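Local coordinates for uncharacterized protein AF_0060 (Archaeoglobus fulgidus DSM 4304, PDB 2P06) that is of unknown function but binds magnesium and is probably a MazG-like nucleotide pyrophosphohydrolase, at residues Leu61-Leu72 with Glu87-Leu98. Numbering follows the deposited sequence.
With MG (magnesium ion), chain E.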
ATOM      1  N   LEU B  61      10.099  -4.487 -24.846  1.00 21.04           N
ATOM      2  CA  LEU B  61       9.052  -4.361 -23.826  1.00 20.94           C
ATOM      3  C   LEU B  61       7.903  -3.484 -24.321  1.00 21.44           C
ATOM      4  O   LEU B  61       6.748  -3.807 -24.075  1.00 21.90           O
ATOM      5  CB  LEU B  61       9.632  -3.852 -22.527  1.00 20.31           C
ATOM      6  CG  LEU B  61      10.529  -4.870 -21.829  1.00 20.24           C
ATOM      7  CD1 LEU B  61      11.309  -4.261 -20.642  1.00 18.22           C
ATOM      8  CD2 LEU B  61       9.643  -6.053 -21.389  1.00 19.33           C
ATOM      9  N   LEU B  62       8.248  -2.399 -25.025  1.00 21.55           N
ATOM     10  CA  LEU B  62       7.293  -1.538 -25.713  1.00 22.04           C
ATOM     11  C   LEU B  62       6.420  -2.251 -26.727  1.00 21.61           C
ATOM     12  O   LEU B  62       5.176  -2.138 -26.690  1.00 21.23           O
ATOM     13  CB  LEU B  62       8.024  -0.430 -26.457  1.00 22.69           C
ATOM     14  CG  LEU B  62       8.087   0.934 -25.795  1.00 24.98           C
ATOM     15  CD1 LEU B  62       9.123   1.837 -26.481  1.00 25.59           C
ATOM     16  CD2 LEU B  62       6.704   1.540 -25.824  1.00 22.92           C
ATOM     17  N   SER B  63       7.049  -2.927 -27.684  1.00 20.87           N
ATOM     18  CA  SER B  63       6.266  -3.584 -28.729  1.00 21.28           C
ATOM     19  C   SER B  63       5.415  -4.699 -28.104  1.00 21.25           C
ATOM     20  O   SER B  63       4.283  -4.924 -28.526  1.00 19.91           O
ATOM     21  CB  SER B  63       7.149  -4.093 -29.869  1.00 20.84           C
ATOM     22  OG  SER B  63       8.113  -4.917 -29.316  1.00 23.46           O
ATOM     23  N   ARG B  64       5.938  -5.384 -27.084  1.00 21.37           N
ATOM     24  CA  ARG B  64       5.119  -6.390 -26.401  1.00 22.01           C
ATOM     25  C   ARG B  64       3.908  -5.729 -25.704  1.00 21.67           C
ATOM     26  O   ARG B  64       2.780  -6.229 -25.789  1.00 21.54           O
ATOM     27  CB  ARG B  64       5.939  -7.211 -25.402  1.00 22.59           C
ATOM     28  CG  ARG B  64       6.972  -8.187 -25.988  1.00 25.33           C
ATOM     29  CD  ARG B  64       6.438  -9.562 -26.367  1.00 30.67           C
ATOM     30  NE  ARG B  64       5.574 -10.195 -25.363  1.00 32.93           N
ATOM     31  CZ  ARG B  64       4.236 -10.170 -25.375  1.00 34.31           C
ATOM     32  NH1 ARG B  64       3.566 -10.773 -24.405  1.00 35.60           N
ATOM     33  NH2 ARG B  64       3.554  -9.542 -26.324  1.00 34.29           N
ATOM     34  N   LEU B  65       4.125  -4.595 -25.031  1.00 21.76           N
ATOM     35  CA  LEU B  65       3.011  -3.872 -24.377  1.00 21.12           C
ATOM     36  C   LEU B  65       1.913  -3.460 -25.371  1.00 21.77           C
ATOM     37  O   LEU B  65       0.712  -3.654 -25.130  1.00 20.29           O
ATOM     38  CB  LEU B  65       3.522  -2.629 -23.655  1.00 20.98           C
ATOM     39  CG  LEU B  65       2.488  -1.676 -23.049  1.00 20.49           C
ATOM     40  CD1 LEU B  65       1.551  -2.382 -22.060  1.00 17.39           C
ATOM     41  CD2 LEU B  65       3.207  -0.519 -22.377  1.00 19.47           C
ATOM     42  N   PHE B  66       2.347  -2.864 -26.472  1.00 22.19           N
ATOM     43  CA  PHE B  66       1.474  -2.513 -27.570  1.00 22.72           C
ATOM     44  C   PHE B  66       0.727  -3.737 -28.114  1.00 22.89           C
ATOM     45  O   PHE B  66      -0.452  -3.639 -28.437  1.00 22.33           O
ATOM     46  CB  PHE B  66       2.290  -1.830 -28.681  1.00 24.55           C
ATOM     47  CG  PHE B  66       2.472  -0.356 -28.477  1.00 24.93           C
ATOM     48  CD1 PHE B  66       2.836   0.156 -27.260  1.00 29.05           C
ATOM     49  CD2 PHE B  66       2.265   0.525 -29.509  1.00 30.23           C
ATOM     50  CE1 PHE B  66       2.973   1.542 -27.055  1.00 29.08           C
ATOM     51  CE2 PHE B  66       2.398   1.918 -29.316  1.00 29.91           C
ATOM     52  CZ  PHE B  66       2.756   2.416 -28.076  1.00 28.77           C
ATOM     53  N   GLU B  67       1.402  -4.884 -28.223  1.00 22.79           N
ATOM     54  CA  GLU B  67       0.729  -6.123 -28.632  1.00 23.59           C
ATOM     55  C   GLU B  67      -0.387  -6.503 -27.659  1.00 23.84           C
ATOM     56  O   GLU B  67      -1.502  -6.906 -28.063  1.00 23.70           O
ATOM     57  CB  GLU B  67       1.726  -7.286 -28.777  1.00 23.51           C
ATOM     58  CG  GLU B  67       2.574  -7.213 -30.031  1.00 24.88           C
ATOM     59  CD  GLU B  67       3.780  -8.154 -30.001  1.00 25.72           C
ATOM     60  OE1 GLU B  67       3.840  -9.010 -29.091  1.00 28.21           O
ATOM     61  OE2 GLU B  67       4.660  -8.031 -30.885  1.00 26.75           O
ATOM     62  N   GLU B  68      -0.111  -6.355 -26.370  1.00 24.05           N
ATOM     63  CA  GLU B  68      -1.084  -6.718 -25.354  1.00 24.85           C
ATOM     64  C   GLU B  68      -2.244  -5.717 -25.339  1.00 25.77           C
ATOM     65  O   GLU B  68      -3.398  -6.094 -25.132  1.00 26.50           O
ATOM     66  CB  GLU B  68      -0.417  -6.835 -23.985  1.00 24.26           C
ATOM     67  CG  GLU B  68       0.678  -7.921 -23.909  1.00 25.03           C
ATOM     68  CD  GLU B  68       0.145  -9.336 -24.105  1.00 22.86           C
ATOM     69  OE1 GLU B  68      -1.021  -9.626 -23.786  1.00 22.06           O
ATOM     70  OE2 GLU B  68       0.912 -10.179 -24.551  1.00 24.75           O
HETATM   71  N   MSE B  69      -1.945  -4.445 -25.565  1.00 26.26           N
HETATM   72  CA  MSE B  69      -2.988  -3.434 -25.621  1.00 27.21           C
HETATM   73  C   MSE B  69      -3.879  -3.651 -26.837  1.00 27.90           C
HETATM   74  O   MSE B  69      -5.096  -3.433 -26.757  1.00 28.14           O
HETATM   75  CB  MSE B  69      -2.384  -2.035 -25.651  1.00 26.92           C
HETATM   76  CG  MSE B  69      -1.797  -1.611 -24.331  1.00 26.72           C
HETATM   77 SE   MSE B  69      -1.043   0.156 -24.380  0.70 29.37          SE
HETATM   78  CE  MSE B  69      -2.258   1.091 -25.495  1.00 33.58           C
ATOM     79  N   ASP B  70      -3.286  -4.092 -27.941  1.00 28.46           N
ATOM     80  CA  ASP B  70      -4.060  -4.469 -29.130  1.00 29.70           C
ATOM     81  C   ASP B  70      -5.025  -5.651 -28.848  1.00 30.27           C
ATOM     82  O   ASP B  70      -6.191  -5.625 -29.273  1.00 28.40           O
ATOM     83  CB  ASP B  70      -3.121  -4.776 -30.307  1.00 30.60           C
ATOM     84  CG  ASP B  70      -2.470  -3.505 -30.888  1.00 34.48           C
ATOM     85  OD1 ASP B  70      -2.996  -2.391 -30.612  1.00 37.66           O
ATOM     86  OD2 ASP B  70      -1.441  -3.611 -31.627  1.00 37.09           O
ATOM     87  N   GLU B  71      -4.545  -6.670 -28.126  1.00 30.33           N
ATOM     88  CA  GLU B  71      -5.403  -7.785 -27.711  1.00 30.87           C
ATOM     89  C   GLU B  71      -6.543  -7.335 -26.794  1.00 31.56           C
ATOM     90  O   GLU B  71      -7.642  -7.857 -26.877  1.00 30.69           O
ATOM     91  CB  GLU B  71      -4.611  -8.896 -27.026  1.00 30.44           C
ATOM     92  CG  GLU B  71      -3.764  -9.715 -27.986  1.00 31.45           C
ATOM     93  CD  GLU B  71      -2.854 -10.687 -27.285  1.00 31.60           C
ATOM     94  OE1 GLU B  71      -2.808 -10.651 -26.037  1.00 34.64           O
ATOM     95  OE2 GLU B  71      -2.165 -11.471 -27.976  1.00 34.10           O
ATOM     96  N   LEU B  72      -6.274  -6.364 -25.930  1.00 33.23           N
ATOM     97  CA  LEU B  72      -7.279  -5.848 -25.036  1.00 33.89           C
ATOM     98  C   LEU B  72      -8.355  -5.159 -25.878  1.00 34.86           C
ATOM     99  O   LEU B  72      -9.552  -5.462 -25.741  1.00 35.12           O
ATOM    100  CB  LEU B  72      -6.641  -4.929 -23.986  1.00 34.25           C
ATOM    101  CG  LEU B  72      -7.509  -4.052 -23.077  1.00 33.75           C
ATOM    102  CD1 LEU B  72      -8.710  -4.800 -22.640  1.00 36.93           C
ATOM    103  CD2 LEU B  72      -6.690  -3.585 -21.869  1.00 33.83           C
ATOM    104  N   GLU B  87      -6.994 -10.018 -20.243  1.00 24.25           N
ATOM    105  CA  GLU B  87      -6.237  -9.058 -21.050  1.00 24.23           C
ATOM    106  C   GLU B  87      -5.831  -7.844 -20.229  1.00 23.29           C
ATOM    107  O   GLU B  87      -4.777  -7.272 -20.478  1.00 23.15           O
ATOM    108  CB  GLU B  87      -6.990  -8.608 -22.310  1.00 24.60           C
ATOM    109  CG  GLU B  87      -7.496  -9.734 -23.233  1.00 26.84           C
ATOM    110  CD  GLU B  87      -6.396 -10.649 -23.769  1.00 30.91           C
ATOM    111  OE1 GLU B  87      -5.188 -10.309 -23.715  1.00 31.91           O
ATOM    112  OE2 GLU B  87      -6.758 -11.731 -24.279  1.00 35.52           O
ATOM    113  N   LEU B  88      -6.640  -7.471 -19.234  1.00 21.53           N
ATOM    114  CA  LEU B  88      -6.268  -6.384 -18.319  1.00 21.15           C
ATOM    115  C   LEU B  88      -5.050  -6.739 -17.462  1.00 20.48           C
ATOM    116  O   LEU B  88      -4.182  -5.902 -17.237  1.00 19.60           O
ATOM    117  CB  LEU B  88      -7.471  -6.005 -17.429  1.00 20.91           C
ATOM    118  CG  LEU B  88      -8.677  -5.396 -18.154  1.00 18.76           C
ATOM    119  CD1 LEU B  88      -9.948  -5.501 -17.286  1.00 16.69           C
ATOM    120  CD2 LEU B  88      -8.391  -3.957 -18.579  1.00 16.86           C
ATOM    121  N   LEU B  89      -4.989  -7.990 -17.009  1.00 20.01           N
ATOM    122  CA  LEU B  89      -3.835  -8.510 -16.270  1.00 20.23           C
ATOM    123  C   LEU B  89      -2.559  -8.437 -17.130  1.00 20.03           C
ATOM    124  O   LEU B  89      -1.512  -7.974 -16.669  1.00 20.11           O
ATOM    125  CB  LEU B  89      -4.084  -9.957 -15.802  1.00 19.83           C
ATOM    126  CG  LEU B  89      -5.222 -10.142 -14.796  1.00 19.92           C
ATOM    127  CD1 LEU B  89      -5.534 -11.658 -14.565  1.00 16.34           C
ATOM    128  CD2 LEU B  89      -4.894  -9.409 -13.456  1.00 18.59           C
ATOM    129  N   ASP B  90      -2.670  -8.853 -18.392  1.00 20.33           N
ATOM    130  CA  ASP B  90      -1.531  -8.819 -19.327  1.00 20.24           C
ATOM    131  C   ASP B  90      -1.040  -7.391 -19.531  1.00 19.68           C
ATOM    132  O   ASP B  90       0.142  -7.136 -19.455  1.00 17.85           O
ATOM    133  CB  ASP B  90      -1.906  -9.401 -20.688  1.00 20.79           C
ATOM    134  CG  ASP B  90      -2.052 -10.917 -20.687  1.00 22.33           C
ATOM    135  OD1 ASP B  90      -1.485 -11.586 -19.781  1.00 21.37           O
ATOM    136  OD2 ASP B  90      -2.715 -11.436 -21.645  1.00 21.96           O
ATOM    137  N   VAL B  91      -1.950  -6.453 -19.791  1.00 20.16           N
ATOM    138  CA  VAL B  91      -1.530  -5.045 -20.003  1.00 19.26           C
ATOM    139  C   VAL B  91      -0.864  -4.490 -18.759  1.00 18.89           C
ATOM    140  O   VAL B  91       0.171  -3.863 -18.870  1.00 18.34           O
ATOM    141  CB  VAL B  91      -2.663  -4.136 -20.498  1.00 20.04           C
ATOM    142  CG1 VAL B  91      -2.248  -2.637 -20.479  1.00 17.05           C
ATOM    143  CG2 VAL B  91      -3.115  -4.571 -21.917  1.00 18.33           C
ATOM    144  N   ALA B  92      -1.427  -4.748 -17.581  1.00 18.55           N
ATOM    145  CA  ALA B  92      -0.866  -4.250 -16.321  1.00 18.50           C
ATOM    146  C   ALA B  92       0.549  -4.797 -16.114  1.00 18.07           C
ATOM    147  O   ALA B  92       1.467  -4.048 -15.746  1.00 17.94           O
ATOM    148  CB  ALA B  92      -1.755  -4.618 -15.106  1.00 17.81           C
ATOM    149  N   ASN B  93       0.713  -6.100 -16.340  1.00 18.11           N
ATOM    150  CA  ASN B  93       2.035  -6.725 -16.234  1.00 17.64           C
ATOM    151  C   ASN B  93       3.032  -6.074 -17.152  1.00 17.96           C
ATOM    152  O   ASN B  93       4.118  -5.702 -16.715  1.00 17.54           O
ATOM    153  CB  ASN B  93       1.989  -8.234 -16.477  1.00 17.42           C
ATOM    154  CG  ASN B  93       1.724  -9.034 -15.210  1.00 16.74           C
ATOM    155  OD1 ASN B  93       2.095  -8.620 -14.111  1.00 17.00           O
ATOM    156  ND2 ASN B  93       1.133 -10.224 -15.365  1.00 14.07           N
ATOM    157  N   PHE B  94       2.677  -5.897 -18.416  1.00 18.23           N
ATOM    158  CA  PHE B  94       3.607  -5.275 -19.337  1.00 19.62           C
ATOM    159  C   PHE B  94       3.886  -3.778 -19.087  1.00 19.61           C
ATOM    160  O   PHE B  94       4.994  -3.296 -19.379  1.00 18.06           O
ATOM    161  CB  PHE B  94       3.259  -5.621 -20.794  1.00 19.90           C
ATOM    162  CG  PHE B  94       3.739  -6.983 -21.162  1.00 21.87           C
ATOM    163  CD1 PHE B  94       5.014  -7.152 -21.689  1.00 21.96           C
ATOM    164  CD2 PHE B  94       3.004  -8.105 -20.817  1.00 22.69           C
ATOM    165  CE1 PHE B  94       5.510  -8.414 -21.953  1.00 25.07           C
ATOM    166  CE2 PHE B  94       3.490  -9.374 -21.083  1.00 22.62           C
ATOM    167  CZ  PHE B  94       4.729  -9.534 -21.667  1.00 23.70           C
ATOM    168  N   CYS B  95       2.914  -3.054 -18.536  1.00 19.32           N
ATOM    169  CA  CYS B  95       3.194  -1.705 -18.028  1.00 19.65           C
ATOM    170  C   CYS B  95       4.244  -1.815 -16.927  1.00 19.31           C
ATOM    171  O   CYS B  95       5.154  -1.005 -16.856  1.00 19.17           O
ATOM    172  CB  CYS B  95       1.957  -1.039 -17.436  1.00 19.27           C
ATOM    173  SG  CYS B  95       0.741  -0.551 -18.674  1.00 19.80           S
HETATM  174  N   MSE B  96       4.057  -2.787 -16.044  1.00 18.60           N
HETATM  175  CA  MSE B  96       4.971  -3.003 -14.949  1.00 19.16           C
HETATM  176  C   MSE B  96       6.381  -3.369 -15.418  1.00 18.18           C
HETATM  177  O   MSE B  96       7.376  -2.847 -14.904  1.00 18.30           O
HETATM  178  CB  MSE B  96       4.460  -4.103 -14.033  1.00 18.43           C
HETATM  179  CG  MSE B  96       5.370  -4.256 -12.839  1.00 20.29           C
HETATM  180 SE   MSE B  96       4.704  -5.521 -11.574  0.70 23.59          SE
HETATM  181  CE  MSE B  96       5.078  -7.105 -12.398  1.00 17.22           C
ATOM    182  N   TYR B  97       6.469  -4.267 -16.389  1.00 18.31           N
ATOM    183  CA  TYR B  97       7.784  -4.706 -16.878  1.00 18.40           C
ATOM    184  C   TYR B  97       8.536  -3.535 -17.500  1.00 18.65           C
ATOM    185  O   TYR B  97       9.707  -3.331 -17.223  1.00 18.66           O
ATOM    186  CB  TYR B  97       7.668  -5.855 -17.871  1.00 18.29           C
ATOM    187  CG  TYR B  97       6.910  -7.067 -17.384  1.00 17.51           C
ATOM    188  CD1 TYR B  97       6.810  -7.366 -16.036  1.00 18.02           C
ATOM    189  CD2 TYR B  97       6.323  -7.931 -18.290  1.00 17.85           C
ATOM    190  CE1 TYR B  97       6.122  -8.474 -15.591  1.00 18.22           C
ATOM    191  CE2 TYR B  97       5.618  -9.024 -17.867  1.00 19.31           C
ATOM    192  CZ  TYR B  97       5.512  -9.294 -16.506  1.00 17.89           C
ATOM    193  OH  TYR B  97       4.796 -10.391 -16.081  1.00 17.43           O
ATOM    194  N   LEU B  98       7.866  -2.748 -18.330  1.00 18.83           N
ATOM    195  CA  LEU B  98       8.540  -1.629 -18.963  1.00 19.05           C
ATOM    196  C   LEU B  98       8.876  -0.563 -17.921  1.00 19.73           C
ATOM    197  O   LEU B  98       9.947   0.026 -17.958  1.00 19.44           O
ATOM    198  CB  LEU B  98       7.693  -1.043 -20.084  1.00 19.14           C
ATOM    199  CG  LEU B  98       8.260   0.152 -20.841  1.00 18.75           C
ATOM    200  CD1 LEU B  98       9.637  -0.180 -21.412  1.00 20.71           C
ATOM    201  CD2 LEU B  98       7.240   0.518 -21.939  1.00 18.14           C
TER
HETATM  202 MG    MG E 101      -3.025 -10.596 -23.955  1.00 11.80          MG
HETATM  203  O   HOH W   1       6.580  -4.403 -21.394  1.00 46.51           O
HETATM  204  O   HOH W   2      -3.829  -8.351 -23.292  1.00 42.18           O
HETATM  205  O   HOH W   3      -2.374 -12.551 -24.147  1.00 68.94           O
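E68 and E87 both fold at chi2 (-65° and -59°), bringing their carboxylates from facing helices onto one magnesium ion through OE1. E71, extended, places its OE1 2.1 Å from the magnesium; D90 adds OD2 at 2.5 Å, and two waters complete six ligands. One water also donates to the backbone O of E68 and E87. K38 and R42 of helix 22-43 pair with D90 OD1, and R42 with E68 OE2, which probably offsets the gathered negative charge. The four acidic ligands, spaced as E68-x-x-E71 and E87-x-x-D90 on antiparallel helices, are consistent with the metal site of the MazG-like all-alpha pyrophosphohydrolases. R64, bent at chi2 and chi3, crosses F94 obliquely with the planes 62° apart, F94 CE1 over one face of its guanidinium and NH1 3.2 Å from F94 CZ; NH1 also donates nearly in plane to E68 OE2 (2.7 Å), and NH2 to E67 OE1. Replacing R64 by alanine removes the guanidinium, which is likely to leave E68 OE2 dependent on R42 and E67 OE1 without this partner. Away from the metal, L65 sits as a knob among V91, F94, C95 and L98, while V91 CG2 packs 3.7 Å from L72 CD2. A water joins L61 O to F94 O.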